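Side-chain contacts in 2-polyprenyl-6-methoxyphenol hydroxylase-like FAD-dependent oxidoreductase (PDB 6UI5), which binds flavin-adenine dinucleotide in a Rossmann-type domain and is probably an FAD-dependent oxidoreductase related to the aromatic-ring hydroxylases: residues Glu158-Val161 / Arg162-Gly166; Gln273-Gly277 / Arg278-Ala282; Ala282-Ala285 / Ala286-Tyr290; Arg331-Ala334 / Gly335-Ala338. One frame throughout, in Å; residues are numbered along the deposited sequence.

In the fold
All four contacts are local and lie in the FAD binding domain. Contact 1 caps the short helix 160-164 that follows strand 150-153 of the parallel sheet; contact 2 is the hairpin-like turn into strand 279-281, the neighbouring strand at that sheet's edge. The two pack through V161 CG1 and V279 CG1, 3.5 Å apart. Contact 3 continues from contact 2 through the shared A282 and holds FAD directly, its centre about 13 Å from those of contacts 1 and 2. Contact 4, in helix 325-346, backs contact 3: their centres are about 10 Å apart, and H289 NE2 lies 3.8 Å from A338 CB. Y274 of contact 2 reaches both contacts 3 and 4.

Contact 1: residues Glu158-Val161 / Arg162-Gly166; sequences ESIV and RKQAG
S159 and R162 meet in a capping bond: R162 N donates to S159 OG at 3.0 Å, nearly straight at 169°. The hydroxyl is swung anti to the serine's own backbone N (chi1 171°), which brings it under the first turn. The same OG is hydrogen-bonded to D155, whose other carboxylate oxygen takes V161 N, so one aspartate steadies both the cap and the helix start. Three backbone bonds carry the turn onward, K163 N to S159 O, Q164 N to I160 O at 2.9 Å and A165 N to V161 O. S159 is thus the N-cap of helix 160-164, and G166, with positive phi, closes its far end in a Schellman motif. Of the charged chains, R162 bends back at chi3 and sets one guanidinium face over S159 CB, which lies 4.2 Å above the plane toward its rim; the group also makes a cation-pi contact with Y169. Methylenes rest on carbonyl oxygens: the K163 chain runs alongside that of S159, CG 3.3 Å from S159 O, and Q164 CB lies 3.4 Å from I160 O. The Q164 amide oxygen accepts from F124 N, and I160 itself touches FAD.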
loop_
_atom_site.group_PDB
_atom_site.type_symbol
_atom_site.label_atom_id
_atom_site.label_comp_id
_atom_site.label_asym_id
_atom_site.label_seq_id
_atom_site.Cartn_x
_atom_site.Cartn_y
_atom_site.Cartn_z
ATOM N N GLU A 158 24.242 7.308 -16.882
ATOM C CA GLU A 158 25.666 7.097 -16.610
ATOM C C GLU A 158 26.415 8.428 -16.597
ATOM O O GLU A 158 27.394 8.643 -17.301
ATOM C CB GLU A 158 26.259 6.121 -17.611
ATOM C CG GLU A 158 26.272 4.677 -17.093
ATOM C CD GLU A 158 24.953 3.964 -17.303
ATOM O OE1 GLU A 158 24.128 4.440 -18.121
ATOM O OE2 GLU A 158 24.746 2.927 -16.639
ATOM N N SER A 159 25.934 9.316 -15.735
ATOM C CA SER A 159 26.388 10.699 -15.720
ATOM C C SER A 159 27.841 10.786 -15.271
ATOM O O SER A 159 28.166 10.434 -14.134
ATOM C CB SER A 159 25.494 11.520 -14.795
ATOM O OG SER A 159 26.015 12.823 -14.589
ATOM N N ILE A 160 28.719 11.246 -16.164
ATOM C CA ILE A 160 30.078 11.573 -15.748
ATOM C C ILE A 160 30.049 12.657 -14.673
ATOM O O ILE A 160 30.817 12.611 -13.703
ATOM C CB ILE A 160 30.934 11.999 -16.958
ATOM C CG1 ILE A 160 31.293 10.795 -17.851
ATOM C CG2 ILE A 160 32.201 12.711 -16.491
ATOM C CD1 ILE A 160 30.294 10.503 -18.981
ATOM N N VAL A 161 29.167 13.651 -14.823
ATOM C CA VAL A 161 29.139 14.754 -13.862
ATOM C C VAL A 161 28.852 14.232 -12.464
ATOM O O VAL A 161 29.522 14.593 -11.490
ATOM C CB VAL A 161 28.117 15.833 -14.265
ATOM C CG1 VAL A 161 28.116 16.936 -13.209
ATOM C CG2 VAL A 161 28.439 16.440 -15.635
ATOM N N ARG A 162 27.851 13.377 -12.338
ATOM C CA ARG A 162 27.556 12.847 -11.021
ATOM C C ARG A 162 28.756 12.103 -10.435
ATOM O O ARG A 162 29.176 12.347 -9.295
ATOM C CB ARG A 162 26.369 11.921 -11.125
ATOM C CG ARG A 162 26.262 11.143 -9.902
ATOM C CD ARG A 162 25.230 10.206 -10.096
ATOM N NE ARG A 162 25.655 9.314 -11.132
ATOM C CZ ARG A 162 24.746 8.575 -11.724
ATOM N NH1 ARG A 162 23.467 8.807 -11.400
ATOM N NH2 ARG A 162 25.027 7.692 -12.673
ATOM N N LYS A 163 29.295 11.160 -11.200
ATOM C CA LYS A 163 30.339 10.296 -10.665
ATOM C C LYS A 163 31.571 11.097 -10.251
ATOM O O LYS A 163 32.077 10.939 -9.134
ATOM C CB LYS A 163 30.682 9.219 -11.692
ATOM C CG LYS A 163 29.512 8.291 -12.047
ATOM C CD LYS A 163 29.864 7.427 -13.264
ATOM C CE LYS A 163 28.671 6.617 -13.773
ATOM N NZ LYS A 163 28.114 5.712 -12.736
ATOM N N GLN A 164 32.032 11.994 -11.113
ATOM C CA GLN A 164 33.222 12.773 -10.786
ATOM C C GLN A 164 33.004 13.711 -9.596
ATOM O O GLN A 164 33.946 13.953 -8.830
ATOM C CB GLN A 164 33.670 13.556 -12.015
ATOM C CG GLN A 164 35.131 13.921 -12.010
ATOM C CD GLN A 164 35.556 14.501 -13.339
ATOM O OE1 GLN A 164 35.678 15.722 -13.491
ATOM N NE2 GLN A 164 35.758 13.631 -14.321
ATOM N N ALA A 165 31.785 14.256 -9.427
ATOM C CA ALA A 165 31.444 15.005 -8.220
ATOM C C ALA A 165 31.312 14.105 -7.002
ATOM O O ALA A 165 31.103 14.610 -5.892
ATOM C CB ALA A 165 30.133 15.788 -8.414
ATOM N N GLY A 166 31.393 12.792 -7.182
ATOM C CA GLY A 166 31.353 11.886 -6.045
ATOM C C GLY A 166 30.065 11.857 -5.245
ATOM O O GLY A 166 30.114 11.751 -4.011
#

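Contact 2: residues Gln273-Gly277 / Arg278-Ala282; sequences QYRKG and RVFIA
R275 and F280 lie side by side and point the same way, the extended arginine chain running over one face of the phenyl ring. Its methylenes do most of the touching: R275 CG comes within 3.4 Å of F280 CE2, and NE reaches 3.7 Å from F280 CZ. With CG anti to the backbone N (chi1 175°) and the chain straight through to NE, the guanidinium ends only 13° from parallel to the ring plane. R275 NH1 forms a salt bridge with D325, while L307 of helix 295-316 also packs against F280. At the start of the turn the Y274 and I281 side chains meet through their inner carbons, Y274 CB to I281 CG1 at 4.3 Å; the phenol runs on to a hydrogen bond with N270. I281 CG1 sits between its own backbone N and carbonyl carbon (chi1 54°), close to Y274 O. R278 leads away to the carbonyl of R149 and a cation-pi contact with Y150. The backbone ties these pairs together: K276 N gives V279 O a straight bond of 2.7 Å, and I281 N donates to Y274 O at 3.0 Å. R275 and F280 form a single beta bridge across a tight turn, with G277 at positive phi, that leads into strand 279-281, an outermost strand of the parallel sheet in this Rossmann-type domain.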
loop_
_atom_site.group_PDB
_atom_site.type_symbol
_atom_site.label_atom_id
_atom_site.label_comp_id
_atom_site.label_asym_id
_atom_site.label_seq_id
_atom_site.Cartn_x
_atom_site.Cartn_y
_atom_site.Cartn_z
ATOM N N GLN A 273 22.404 13.520 -3.341
ATOM C CA GLN A 273 22.489 14.976 -3.324
ATOM C C GLN A 273 22.342 15.439 -4.768
ATOM O O GLN A 273 23.229 15.164 -5.581
ATOM C CB GLN A 273 23.830 15.449 -2.734
ATOM C CG GLN A 273 24.030 15.080 -1.288
ATOM C CD GLN A 273 22.954 15.694 -0.391
ATOM O OE1 GLN A 273 22.461 16.794 -0.658
ATOM N NE2 GLN A 273 22.574 14.974 0.665
ATOM N N TYR A 274 21.240 16.125 -5.111
ATOM C CA TYR A 274 21.163 16.627 -6.480
ATOM C C TYR A 274 22.037 17.848 -6.677
ATOM O O TYR A 274 22.044 18.408 -7.783
ATOM C CB TYR A 274 19.740 16.996 -6.914
ATOM C CG TYR A 274 18.710 15.888 -6.996
ATOM C CD1 TYR A 274 18.939 14.644 -6.440
ATOM C CD2 TYR A 274 17.493 16.101 -7.635
ATOM C CE1 TYR A 274 17.985 13.643 -6.501
ATOM C CE2 TYR A 274 16.523 15.097 -7.701
ATOM C CZ TYR A 274 16.777 13.875 -7.118
ATOM O OH TYR A 274 15.826 12.869 -7.150
ATOM N N ARG A 275 22.759 18.273 -5.641
ATOM C CA ARG A 275 23.613 19.450 -5.728
ATOM C C ARG A 275 24.871 19.247 -4.899
ATOM O O ARG A 275 24.799 18.769 -3.767
ATOM C CB ARG A 275 22.885 20.699 -5.227
ATOM C CG ARG A 275 23.793 21.893 -5.206
ATOM C CD ARG A 275 23.427 22.936 -4.163
ATOM N NE ARG A 275 24.309 24.084 -4.354
ATOM C CZ ARG A 275 24.188 25.256 -3.742
ATOM N NH1 ARG A 275 23.212 25.466 -2.863
ATOM N NH2 ARG A 275 25.051 26.223 -4.016
ATOM N N LYS A 276 26.025 19.629 -5.452
ATOM C CA LYS A 276 27.252 19.694 -4.679
ATOM C C LYS A 276 27.950 21.019 -5.003
ATOM O O LYS A 276 28.988 21.046 -5.637
ATOM C CB LYS A 276 28.162 18.488 -4.939
ATOM C CG LYS A 276 29.457 18.503 -4.111
ATOM C CD LYS A 276 30.220 17.162 -4.080
ATOM C CE LYS A 276 29.282 15.965 -3.866
ATOM N NZ LYS A 276 28.665 15.723 -2.509
ATOM N N GLY A 277 27.351 22.129 -4.569
ATOM C CA GLY A 277 27.935 23.454 -4.687
ATOM C C GLY A 277 28.534 23.782 -6.040
ATOM O O GLY A 277 29.667 23.390 -6.322
ATOM N N ARG A 278 27.788 24.507 -6.866
ATOM C CA ARG A 278 28.161 24.865 -8.240
ATOM C C ARG A 278 27.957 23.720 -9.224
ATOM O O ARG A 278 27.903 23.960 -10.434
ATOM C CB ARG A 278 29.600 25.370 -8.338
ATOM C CG ARG A 278 29.882 26.605 -7.550
ATOM C CD ARG A 278 30.010 27.795 -8.473
ATOM N NE ARG A 278 30.249 29.020 -7.717
ATOM C CZ ARG A 278 29.895 30.236 -8.117
ATOM N NH1 ARG A 278 29.271 30.413 -9.274
ATOM N NH2 ARG A 278 30.162 31.278 -7.345
ATOM N N VAL A 279 27.801 22.490 -8.733
ATOM C CA VAL A 279 27.495 21.344 -9.590
ATOM C C VAL A 279 26.137 20.775 -9.197
ATOM O O VAL A 279 25.958 20.287 -8.073
ATOM C CB VAL A 279 28.585 20.263 -9.521
ATOM C CG1 VAL A 279 28.257 19.159 -10.492
ATOM C CG2 VAL A 279 29.941 20.868 -9.846
ATOM N N PHE A 280 25.183 20.841 -10.118
ATOM C CA PHE A 280 23.873 20.223 -9.949
ATOM C C PHE A 280 23.744 19.064 -10.914
ATOM O O PHE A 280 24.586 18.864 -11.805
ATOM C CB PHE A 280 22.732 21.220 -10.190
ATOM C CG PHE A 280 22.794 22.426 -9.315
ATOM C CD1 PHE A 280 23.691 23.441 -9.575
ATOM C CD2 PHE A 280 21.975 22.546 -8.229
ATOM C CE1 PHE A 280 23.743 24.562 -8.779
ATOM C CE2 PHE A 280 22.026 23.677 -7.424
ATOM C CZ PHE A 280 22.909 24.677 -7.699
ATOM N N ILE A 281 22.668 18.298 -10.734
ATOM C CA ILE A 281 22.340 17.230 -11.669
ATOM C C ILE A 281 20.829 17.141 -11.751
ATOM O O ILE A 281 20.113 17.570 -10.846
ATOM C CB ILE A 281 22.939 15.861 -11.279
ATOM C CG1 ILE A 281 22.555 15.483 -9.864
ATOM C CG2 ILE A 281 24.457 15.851 -11.451
ATOM C CD1 ILE A 281 22.790 14.025 -9.586
ATOM N N ALA A 282 20.343 16.560 -12.844
ATOM C CA ALA A 282 18.919 16.602 -13.133
ATOM C C ALA A 282 18.578 15.481 -14.100
ATOM O O ALA A 282 19.456 14.911 -14.756
ATOM C CB ALA A 282 18.510 17.965 -13.708
#

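Contact 3: residues Ala282-Ala285 / Ala286-Tyr290; sequences AGDA and AHVHY. With FAD (flavin-adenine dinucleotide), chain C.
A286 turns back onto the carbonyl of G283: its N donates to G283 O at 2.9 Å, coming from above the carbonyl plane, and its CB lies 3.5 Å from the same oxygen. H287 N adds a weak bond to that oxygen and another weak one to D284 O. The imidazole of H287 then lies across G283 O, which sits 3.3 Å above the ring plane, over its centre. That placement follows from a chi1 of 40°, which puts CG between the histidine's backbone N and carbonyl carbon. D303 receives bonds from both H287 NE2 and G283 N, so one carboxylate steadies the ring and the backbone it covers. This G-D turn lies between the last strand of the parallel sheet and strand 287-288 of the antiparallel one, and it matches the GD motif that contacts the FAD ribityl and pyrophosphate in flavoprotein hydroxylases. D284 bears the ligand contacts: its N donates to FAD O2P at 2.8 Å, almost straight at 170°, and OD1 takes the FAD O3' hydroxyl, though the modelled 2.4 Å between D284 OD1 and FAD O3' is too short to be trusted as a length. G283 CA, in a residue with positive phi, approaches FAD O2P to 3.3 Å. V288 CG1 packs against D284, 3.4 Å from its CG and 3.2 Å from D284 O.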
loop_
_atom_site.group_PDB
_atom_site.type_symbol
_atom_site.label_atom_id
_atom_site.label_comp_id
_atom_site.label_asym_id
_atom_site.label_seq_id
_atom_site.Cartn_x
_atom_site.Cartn_y
_atom_site.Cartn_z
ATOM N N ALA A 282 20.343 16.560 -12.844
ATOM C CA ALA A 282 18.919 16.602 -13.133
ATOM C C ALA A 282 18.578 15.481 -14.100
ATOM O O ALA A 282 19.456 14.911 -14.756
ATOM C CB ALA A 282 18.510 17.965 -13.708
ATOM N N GLY A 283 17.286 15.176 -14.173
ATOM C CA GLY A 283 16.813 14.116 -15.039
ATOM C C GLY A 283 17.374 12.763 -14.661
ATOM O O GLY A 283 17.425 12.393 -13.484
ATOM N N ASP A 284 17.810 12.009 -15.686
ATOM C CA ASP A 284 18.245 10.631 -15.469
ATOM C C ASP A 284 19.522 10.563 -14.659
ATOM O O ASP A 284 19.699 9.628 -13.869
ATOM C CB ASP A 284 18.431 9.909 -16.797
ATOM C CG ASP A 284 17.251 9.025 -17.131
ATOM O OD1 ASP A 284 16.191 9.199 -16.468
ATOM O OD2 ASP A 284 17.379 8.168 -18.040
ATOM N N ALA A 285 20.408 11.548 -14.815
ATOM C CA ALA A 285 21.558 11.651 -13.916
ATOM C C ALA A 285 21.152 11.738 -12.439
ATOM O O ALA A 285 21.941 11.369 -11.565
ATOM C CB ALA A 285 22.403 12.866 -14.304
ATOM N N ALA A 286 19.956 12.230 -12.123
ATOM C CA ALA A 286 19.557 12.288 -10.725
ATOM C C ALA A 286 18.729 11.085 -10.294
ATOM O O ALA A 286 18.784 10.710 -9.111
ATOM C CB ALA A 286 18.782 13.588 -10.435
ATOM N N HIS A 287 18.005 10.448 -11.220
ATOM C CA HIS A 287 17.070 9.407 -10.807
ATOM C C HIS A 287 16.576 8.666 -12.039
ATOM O O HIS A 287 16.297 9.292 -13.075
ATOM C CB HIS A 287 15.873 10.017 -10.038
ATOM C CG HIS A 287 15.404 11.302 -10.633
ATOM N ND1 HIS A 287 14.553 11.349 -11.718
ATOM C CD2 HIS A 287 15.735 12.586 -10.355
ATOM C CE1 HIS A 287 14.356 12.614 -12.064
ATOM N NE2 HIS A 287 15.061 13.385 -11.254
ATOM N N VAL A 288 16.435 7.342 -11.898
ATOM C CA VAL A 288 16.013 6.444 -12.974
ATOM C C VAL A 288 15.227 5.294 -12.365
ATOM O O VAL A 288 15.388 4.964 -11.188
ATOM C CB VAL A 288 17.195 5.848 -13.778
ATOM C CG1 VAL A 288 17.977 6.954 -14.514
ATOM C CG2 VAL A 288 18.079 5.061 -12.848
ATOM N N HIS A 289 14.407 4.645 -13.195
ATOM C CA HIS A 289 13.435 3.655 -12.735
ATOM C C HIS A 289 12.742 3.135 -13.982
ATOM O O HIS A 289 12.961 3.645 -15.084
ATOM C CB HIS A 289 12.416 4.257 -11.769
ATOM C CG HIS A 289 11.890 5.573 -12.232
ATOM N ND1 HIS A 289 11.076 5.698 -13.338
ATOM C CD2 HIS A 289 12.117 6.829 -11.788
ATOM C CE1 HIS A 289 10.798 6.976 -13.536
ATOM N NE2 HIS A 289 11.418 7.684 -12.610
ATOM N N TYR A 290 11.897 2.129 -13.795
ATOM C CA TYR A 290 11.143 1.593 -14.913
ATOM C C TYR A 290 10.228 2.675 -15.486
ATOM O O TYR A 290 9.646 3.480 -14.735
ATOM C CB TYR A 290 10.324 0.374 -14.493
ATOM C CG TYR A 290 9.541 -0.254 -15.610
ATOM C CD1 TYR A 290 10.163 -1.104 -16.507
ATOM C CD2 TYR A 290 8.189 -0.009 -15.773
ATOM C CE1 TYR A 290 9.465 -1.687 -17.544
ATOM C CE2 TYR A 290 7.472 -0.599 -16.802
ATOM C CZ TYR A 290 8.117 -1.434 -17.689
ATOM O OH TYR A 290 7.430 -2.022 -18.736
HETATM P PA FAD C . 18.885 11.264 -21.474
HETATM O O1A FAD C . 17.594 11.132 -22.251
HETATM O O2A FAD C . 19.471 9.876 -21.277
HETATM O O5B FAD C . 19.894 12.374 -22.178
HETATM C C5B FAD C . 21.228 12.512 -21.714
HETATM C C4B FAD C . 22.086 13.133 -22.864
HETATM O O4B FAD C . 23.304 13.441 -22.491
HETATM C C3B FAD C . 22.265 12.099 -24.002
HETATM O O3B FAD C . 22.151 12.747 -25.193
HETATM C C2B FAD C . 23.700 11.572 -23.803
HETATM O O2B FAD C . 24.136 10.950 -25.081
HETATM C C1B FAD C . 24.335 12.679 -23.530
HETATM N N9A FAD C . 25.574 12.545 -22.790
HETATM C C8A FAD C . 25.860 11.627 -21.840
HETATM N N7A FAD C . 27.091 11.900 -21.356
HETATM C C5A FAD C . 27.552 13.002 -21.995
HETATM C C6A FAD C . 28.738 13.719 -21.895
HETATM N N6A FAD C . 29.985 13.676 -21.146
HETATM N N1A FAD C . 28.951 14.790 -22.666
HETATM C C2A FAD C . 28.005 15.193 -23.543
HETATM N N3A FAD C . 26.835 14.498 -23.629
HETATM C C4A FAD C . 26.609 13.407 -22.864
HETATM N N1 FAD C . 10.084 8.207 -20.856
HETATM C C2 FAD C . 8.612 8.445 -20.814
HETATM O O2 FAD C . 8.161 9.485 -20.459
HETATM N N3 FAD C . 7.696 7.347 -21.236
HETATM C C4 FAD C . 8.259 6.071 -21.680
HETATM O O4 FAD C . 7.558 5.180 -22.023
HETATM C C4X FAD C . 9.753 5.865 -21.707
HETATM N N5 FAD C . 10.245 4.580 -22.149
HETATM C C5X FAD C . 11.710 4.342 -22.173
HETATM C C6 FAD C . 12.174 3.095 -22.597
HETATM C C7 FAD C . 13.541 2.845 -22.637
HETATM C C7M FAD C . 13.743 1.419 -23.132
HETATM C C8 FAD C . 14.471 3.827 -22.262
HETATM C C8M FAD C . 15.958 3.461 -22.344
HETATM C C9 FAD C . 14.007 5.083 -21.834
HETATM C C9A FAD C . 12.619 5.356 -21.779
HETATM N N10 FAD C . 12.102 6.697 -21.309
HETATM C C10 FAD C . 10.660 6.925 -21.296
HETATM C "C1'" FAD C . 13.075 7.746 -20.942
HETATM C "C2'" FAD C . 13.016 8.381 -19.541
HETATM O "O2'" FAD C . 12.046 9.358 -19.458
HETATM C "C3'" FAD C . 14.312 9.136 -19.254
HETATM O "O3'" FAD C . 14.305 9.442 -17.895
HETATM C "C4'" FAD C . 14.486 10.476 -19.996
HETATM O "O4'" FAD C . 14.474 10.369 -21.391
HETATM C "C5'" FAD C . 15.886 10.940 -19.576
HETATM O "O5'" FAD C . 16.058 12.309 -19.817
HETATM P P FAD C . 17.525 13.023 -19.555
HETATM O O1P FAD C . 17.640 14.239 -20.445
HETATM O O2P FAD C . 17.814 13.338 -18.100
HETATM O O3P FAD C . 18.633 11.863 -19.953
#

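Contact 4: residues Arg331-Ala334 / Gly335-Ala338; sequences RHLA and GRLA
H332 O accepts from R336 N at 2.8 Å, the shortest polar bond between the two halves of this turn, and also takes a weak bond from N270 ND2. It is one of four successive i to i+4 bonds in the alpha-helix 325-346; G335 N to R331 O is the straightest at 171°, and L337 N to L333 O and A338 N to A334 O complete the run. Above this backbone L333 and L337 lie side by side, pointing the same way, with L333 CD1 3.8 Å from L337 CG. L333 sends its CG anti to the backbone N (chi1 162°), which carries CD1 forward along the helix toward both L337 and R336. The R336 chain bends at chi3 and crosses L333 obliquely, while L337 CD2 stands over one face of the guanidinium, offset toward its rim. R336 NH2 forms a salt bridge with E364 of the second subunit, so this turn of helix takes part in the dimer contact, and L337 packs on the same glutamate, whereas R331 NH1 pairs with D303 of its own chain. The H332 ring meets those of H328 and Y274, and its CE1 approaches R336 CG at 4.2 Å, the ring and guanidinium planes being 41° apart. L333 CD1 comes to 3.4 Å from R336 NH1.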
loop_
_atom_site.group_PDB
_atom_site.type_symbol
_atom_site.label_atom_id
_atom_site.label_comp_id
_atom_site.label_asym_id
_atom_site.label_seq_id
_atom_site.Cartn_x
_atom_site.Cartn_y
_atom_site.Cartn_z
ATOM N N ARG A 331 13.350 18.684 -5.209
ATOM C CA ARG A 331 13.423 17.735 -6.315
ATOM C C ARG A 331 13.906 16.358 -5.907
ATOM O O ARG A 331 13.444 15.367 -6.478
ATOM C CB ARG A 331 14.284 18.319 -7.409
ATOM C CG ARG A 331 13.528 19.449 -8.111
ATOM C CD ARG A 331 12.716 18.849 -9.234
ATOM N NE ARG A 331 11.360 18.475 -8.890
ATOM C CZ ARG A 331 10.569 17.762 -9.683
ATOM N NH1 ARG A 331 11.033 17.321 -10.860
ATOM N NH2 ARG A 331 9.314 17.499 -9.309
ATOM N N HIS A 332 14.757 16.248 -4.889
ATOM C CA HIS A 332 15.070 14.922 -4.376
ATOM C C HIS A 332 13.814 14.199 -3.897
ATOM O O HIS A 332 13.708 12.976 -4.058
ATOM C CB HIS A 332 16.095 15.001 -3.251
ATOM C CG HIS A 332 16.461 13.667 -2.680
ATOM N ND1 HIS A 332 15.595 12.927 -1.904
ATOM C CD2 HIS A 332 17.602 12.943 -2.765
ATOM C CE1 HIS A 332 16.185 11.801 -1.539
ATOM N NE2 HIS A 332 17.405 11.790 -2.044
ATOM N N LEU A 333 12.857 14.927 -3.295
ATOM C CA LEU A 333 11.624 14.270 -2.852
ATOM C C LEU A 333 10.882 13.705 -4.043
ATOM O O LEU A 333 10.393 12.574 -3.997
ATOM C CB LEU A 333 10.711 15.235 -2.077
ATOM C CG LEU A 333 9.216 14.894 -1.879
ATOM C CD1 LEU A 333 8.988 13.609 -1.023
ATOM C CD2 LEU A 333 8.445 16.057 -1.176
ATOM N N ALA A 334 10.808 14.482 -5.127
ATOM C CA ALA A 334 10.055 14.057 -6.297
ATOM C C ALA A 334 10.712 12.843 -6.957
ATOM O O ALA A 334 10.021 11.910 -7.400
ATOM C CB ALA A 334 9.934 15.235 -7.271
ATOM N N GLY A 335 12.047 12.828 -7.014
ATOM C CA GLY A 335 12.746 11.627 -7.446
ATOM C C GLY A 335 12.502 10.445 -6.525
ATOM O O GLY A 335 12.272 9.320 -6.988
ATOM N N ARG A 336 12.571 10.683 -5.212
ATOM C CA ARG A 336 12.279 9.655 -4.217
ATOM C C ARG A 336 10.951 8.975 -4.516
ATOM O O ARG A 336 10.868 7.741 -4.586
ATOM C CB ARG A 336 12.232 10.301 -2.822
ATOM C CG ARG A 336 12.744 9.478 -1.681
ATOM C CD ARG A 336 12.202 9.966 -0.343
ATOM N NE ARG A 336 10.986 9.233 -0.010
ATOM C CZ ARG A 336 9.924 9.747 0.604
ATOM N NH1 ARG A 336 9.891 11.023 0.962
ATOM N NH2 ARG A 336 8.876 8.973 0.845
ATOM N N LEU A 337 9.900 9.792 -4.701
ATOM C CA LEU A 337 8.533 9.298 -4.819
ATOM C C LEU A 337 8.288 8.641 -6.175
ATOM O O LEU A 337 7.507 7.682 -6.267
ATOM C CB LEU A 337 7.527 10.446 -4.594
ATOM C CG LEU A 337 7.282 11.053 -3.197
ATOM C CD1 LEU A 337 6.221 12.185 -3.222
ATOM C CD2 LEU A 337 6.883 10.008 -2.155
ATOM N N ALA A 338 8.935 9.132 -7.237
ATOM C CA ALA A 338 8.877 8.416 -8.508
ATOM C C ALA A 338 9.507 7.035 -8.372
ATOM O O ALA A 338 8.855 6.016 -8.641
ATOM C CB ALA A 338 9.549 9.226 -9.619
#